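Local coordinates for protein ornithine aminotransferase (PDB 3LG0) that catalyses the pyridoxal-phosphate-dependent transfer of the delta-amino group of ornithine to 2-oxoglutarate, yielding glutamate semialdehyde and glutamate, as a homodimer, at residues Asp45-Ser57 with Lys367-His379. Residues are numbered along the deposited sequence; the frame is centred on the assembly and turned at random.
Sequences DRRYYDFLSAYSS and KFKENGLITRSVH
A short parallel strand pairing, Tyr49 beside Leu373 and Asp50 beside Ile374, joins strand 47-50, from the N-terminal part of the chain, to strand 373-378 in one mixed sheet. Three backbone hydrogen bonds, each 2.9 Å, establish it: Tyr49 N to Gly372 O, Ile374 N to Tyr49 O and Phe51 N to Ile374 O. Gly372, with positive phi, ends helix 361-370 in a Schellman motif and turns the chain into the strand. On one face, Leu373 CD1 sits over the Phe51 ring, 3.7 Å from its centroid and 15° off the normal, a CH-pi contact. Ile374 CG2 lies oblique to the Tyr48 ring, 3.8 Å from Tyr48 CD2. That ring turns its edge to Lys369 O, 3.3 Å from Tyr48 CE2, while the bent Lys369 chain brings CE alongside the hydroxyl, which is hydrogen-bonded to Asp42. Beyond the strand, Asp50 OD1 accepts from Leu52 N, an Asx turn, and from Ser53 N, extending it to an Asx motif; the chain leads on to Tyr55, whose side chain lies near that of Lys262, the probable pyridoxal phosphate lysine, unmodified here. The pairing unites N- and C-terminal parts, consistent with the small-domain region of a class-III, fold-type I aminotransferase.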
# COMPACT_ATOMS: atom_id res chain seq x y z
N ASP A 45 18.92 14.96 -19.83
CA ASP A 45 18.13 16.18 -19.93
C ASP A 45 17.16 16.31 -21.13
O ASP A 45 16.68 17.41 -21.41
CB ASP A 45 19.04 17.40 -19.83
CG ASP A 45 19.74 17.50 -18.49
OD1 ASP A 45 19.04 17.54 -17.46
OD2 ASP A 45 21.00 17.53 -18.46
N ARG A 46 16.87 15.22 -21.83
CA ARG A 46 15.81 15.24 -22.83
C ARG A 46 14.44 15.36 -22.12
O ARG A 46 14.24 14.82 -21.03
CB ARG A 46 15.81 13.98 -23.69
CG ARG A 46 17.15 13.61 -24.30
CD ARG A 46 17.06 12.29 -25.03
NE ARG A 46 18.36 11.69 -25.30
CZ ARG A 46 18.90 10.69 -24.61
NH1 ARG A 46 18.26 10.15 -23.57
NH2 ARG A 46 20.09 10.22 -24.95
N ARG A 47 13.52 16.07 -22.75
CA ARG A 47 12.21 16.30 -22.17
C ARG A 47 11.14 15.53 -22.94
O ARG A 47 11.20 15.43 -24.16
CB ARG A 47 11.89 17.79 -22.19
CG ARG A 47 10.50 18.11 -21.66
CD ARG A 47 10.17 19.59 -21.81
NE ARG A 47 9.72 19.90 -23.16
CZ ARG A 47 9.34 21.11 -23.56
NH1 ARG A 47 9.36 22.13 -22.71
NH2 ARG A 47 8.94 21.30 -24.82
N TYR A 48 10.18 14.98 -22.21
CA TYR A 48 9.10 14.23 -22.85
C TYR A 48 7.74 14.63 -22.28
O TYR A 48 7.61 14.99 -21.11
CB TYR A 48 9.28 12.72 -22.64
CG TYR A 48 10.65 12.16 -22.93
CD1 TYR A 48 11.69 12.28 -22.00
CD2 TYR A 48 10.92 11.47 -24.11
CE1 TYR A 48 12.94 11.76 -22.25
CE2 TYR A 48 12.17 10.95 -24.36
CZ TYR A 48 13.18 11.09 -23.43
OH TYR A 48 14.43 10.57 -23.65
N TYR A 49 6.73 14.57 -23.13
CA TYR A 49 5.37 14.64 -22.66
C TYR A 49 5.05 13.32 -21.98
O TYR A 49 5.25 12.24 -22.57
CB TYR A 49 4.40 14.86 -23.83
CG TYR A 49 4.31 16.29 -24.33
CD1 TYR A 49 4.94 16.68 -25.51
CD2 TYR A 49 3.56 17.24 -23.63
CE1 TYR A 49 4.85 17.99 -25.97
CE2 TYR A 49 3.46 18.55 -24.09
CZ TYR A 49 4.10 18.92 -25.26
OH TYR A 49 4.02 20.22 -25.71
N ASP A 50 4.55 13.39 -20.75
CA ASP A 50 4.13 12.20 -20.02
C ASP A 50 2.70 11.87 -20.39
O ASP A 50 1.78 12.55 -19.97
CB ASP A 50 4.20 12.43 -18.52
CG ASP A 50 3.87 11.17 -17.72
OD1 ASP A 50 3.28 10.22 -18.29
OD2 ASP A 50 4.20 11.13 -16.51
N PHE A 51 2.52 10.81 -21.18
CA PHE A 51 1.18 10.43 -21.63
C PHE A 51 0.60 9.21 -20.90
O PHE A 51 -0.40 8.63 -21.34
CB PHE A 51 1.10 10.30 -23.17
CG PHE A 51 0.44 11.49 -23.80
CD1 PHE A 51 0.98 12.76 -23.64
CD2 PHE A 51 -0.75 11.35 -24.49
CE1 PHE A 51 0.35 13.87 -24.19
CE2 PHE A 51 -1.37 12.46 -25.06
CZ PHE A 51 -0.83 13.72 -24.90
N LEU A 52 1.24 8.87 -19.78
CA LEU A 52 0.74 7.85 -18.88
C LEU A 52 0.20 8.47 -17.59
O LEU A 52 -0.79 8.00 -17.04
CB LEU A 52 1.85 6.87 -18.55
CG LEU A 52 1.38 5.50 -18.08
CD1 LEU A 52 0.49 4.93 -19.16
CD2 LEU A 52 2.56 4.60 -17.82
N SER A 53 0.85 9.53 -17.12
CA SER A 53 0.51 10.18 -15.86
C SER A 53 0.53 9.21 -14.67
O SER A 53 -0.24 9.36 -13.72
CB SER A 53 -0.87 10.87 -15.93
OG SER A 53 -0.93 11.81 -16.97
N ALA A 54 1.44 8.24 -14.72
CA ALA A 54 1.51 7.20 -13.70
C ALA A 54 0.10 6.67 -13.43
O ALA A 54 -0.34 6.55 -12.29
CB ALA A 54 2.17 7.74 -12.41
N TYR A 55 -0.62 6.37 -14.51
CA TYR A 55 -1.97 5.84 -14.45
C TYR A 55 -2.91 6.73 -13.66
O TYR A 55 -3.64 6.25 -12.80
CB TYR A 55 -1.97 4.41 -13.92
CG TYR A 55 -1.11 3.49 -14.75
CD1 TYR A 55 -1.58 2.96 -15.95
CD2 TYR A 55 0.18 3.16 -14.35
CE1 TYR A 55 -0.79 2.11 -16.73
CE2 TYR A 55 0.98 2.31 -15.11
CZ TYR A 55 0.50 1.80 -16.30
OH TYR A 55 1.31 0.97 -17.05
N SER A 56 -2.88 8.02 -13.96
CA SER A 56 -3.76 9.02 -13.36
C SER A 56 -3.38 9.48 -11.95
O SER A 56 -4.08 10.30 -11.38
CB SER A 56 -5.23 8.58 -13.39
OG SER A 56 -5.72 8.54 -14.72
N SER A 57 -2.27 9.00 -11.41
CA SER A 57 -1.81 9.55 -10.14
C SER A 57 -1.45 11.02 -10.25
O SER A 57 -1.64 11.76 -9.30
CB SER A 57 -0.60 8.79 -9.59
OG SER A 57 -0.94 7.44 -9.36
N LYS A 367 8.99 4.29 -30.37
CA LYS A 367 9.02 5.38 -31.34
C LYS A 367 8.41 6.67 -30.78
O LYS A 367 8.92 7.77 -31.04
CB LYS A 367 8.31 4.98 -32.64
CG LYS A 367 8.70 5.81 -33.86
CD LYS A 367 10.17 5.57 -34.22
CE LYS A 367 10.59 6.37 -35.44
NZ LYS A 367 12.02 6.14 -35.79
N PHE A 368 7.33 6.54 -30.02
CA PHE A 368 6.76 7.70 -29.34
C PHE A 368 7.84 8.36 -28.50
O PHE A 368 8.01 9.58 -28.52
CB PHE A 368 5.60 7.32 -28.40
CG PHE A 368 4.29 7.14 -29.09
CD1 PHE A 368 3.86 8.05 -30.03
CD2 PHE A 368 3.47 6.06 -28.79
CE1 PHE A 368 2.64 7.89 -30.67
CE2 PHE A 368 2.26 5.89 -29.43
CZ PHE A 368 1.84 6.81 -30.37
N LYS A 369 8.54 7.52 -27.73
CA LYS A 369 9.56 7.99 -26.83
C LYS A 369 10.60 8.78 -27.61
O LYS A 369 10.93 9.92 -27.26
CB LYS A 369 10.18 6.81 -26.07
CG LYS A 369 11.24 7.19 -25.05
CD LYS A 369 12.63 6.98 -25.60
CE LYS A 369 13.69 7.37 -24.58
NZ LYS A 369 15.05 7.17 -25.13
N GLU A 370 11.10 8.17 -28.68
CA GLU A 370 12.08 8.80 -29.56
C GLU A 370 11.55 10.15 -30.04
O GLU A 370 12.32 11.11 -30.20
CB GLU A 370 12.35 7.88 -30.75
CG GLU A 370 13.63 8.15 -31.52
CD GLU A 370 13.79 7.22 -32.73
OE1 GLU A 370 13.60 5.98 -32.58
OE2 GLU A 370 14.10 7.72 -33.82
N ASN A 371 10.23 10.23 -30.23
CA ASN A 371 9.59 11.44 -30.73
C ASN A 371 9.17 12.46 -29.67
O ASN A 371 8.58 13.48 -29.99
CB ASN A 371 8.42 11.07 -31.63
CG ASN A 371 8.88 10.66 -33.02
OD1 ASN A 371 8.20 9.93 -33.74
ND2 ASN A 371 10.06 11.14 -33.40
N GLY A 372 9.48 12.19 -28.40
CA GLY A 372 9.22 13.15 -27.34
C GLY A 372 7.95 12.92 -26.52
O GLY A 372 7.50 13.81 -25.82
N LEU A 373 7.38 11.73 -26.59
CA LEU A 373 6.16 11.43 -25.83
C LEU A 373 6.26 10.01 -25.28
O LEU A 373 6.54 9.08 -26.02
CB LEU A 373 4.91 11.58 -26.70
CG LEU A 373 3.51 11.26 -26.17
CD1 LEU A 373 2.47 12.15 -26.87
CD2 LEU A 373 3.16 9.78 -26.32
N ILE A 374 6.06 9.86 -23.98
CA ILE A 374 6.18 8.54 -23.38
C ILE A 374 4.85 7.96 -22.90
O ILE A 374 4.04 8.64 -22.27
CB ILE A 374 7.20 8.48 -22.22
CG1 ILE A 374 6.84 9.44 -21.09
CG2 ILE A 374 8.62 8.72 -22.72
CD1 ILE A 374 7.75 9.26 -19.85
N THR A 375 4.65 6.69 -23.21
CA THR A 375 3.48 5.96 -22.77
C THR A 375 3.78 4.47 -22.85
O THR A 375 4.90 4.08 -23.12
CB THR A 375 2.26 6.32 -23.61
OG1 THR A 375 1.11 5.66 -23.08
CG2 THR A 375 2.47 5.93 -25.07
N ARG A 376 2.77 3.64 -22.60
CA ARG A 376 2.94 2.21 -22.53
C ARG A 376 1.75 1.51 -23.16
O ARG A 376 0.65 2.06 -23.23
CB ARG A 376 3.04 1.79 -21.07
CG ARG A 376 3.56 0.37 -20.90
CD ARG A 376 5.07 0.33 -20.70
NE ARG A 376 5.62 -1.03 -20.80
CZ ARG A 376 5.17 -2.08 -20.11
NH1 ARG A 376 4.15 -1.96 -19.27
NH2 ARG A 376 5.75 -3.26 -20.28
N SER A 377 1.96 0.28 -23.60
CA SER A 377 0.87 -0.50 -24.17
C SER A 377 0.29 -1.49 -23.17
O SER A 377 1.01 -2.14 -22.42
CB SER A 377 1.32 -1.24 -25.43
OG SER A 377 2.54 -1.93 -25.22
N VAL A 378 -1.04 -1.58 -23.16
CA VAL A 378 -1.72 -2.65 -22.46
C VAL A 378 -2.01 -3.80 -23.43
O VAL A 378 -2.38 -3.58 -24.59
CB VAL A 378 -3.03 -2.16 -21.81
CG1 VAL A 378 -4.09 -1.89 -22.87
CG2 VAL A 378 -3.52 -3.18 -20.81
N HIS A 379 -1.82 -5.02 -22.96
CA HIS A 379 -1.97 -6.17 -23.83
C HIS A 379 -1.15 -5.96 -25.09
O HIS A 379 -0.16 -5.22 -25.09
CB HIS A 379 -3.45 -6.39 -24.16
CG HIS A 379 -4.32 -6.53 -22.95
ND1 HIS A 379 -4.00 -7.37 -21.90
CD2 HIS A 379 -5.50 -5.94 -22.62
CE1 HIS A 379 -4.95 -7.29 -20.98
NE2 HIS A 379 -5.86 -6.43 -21.39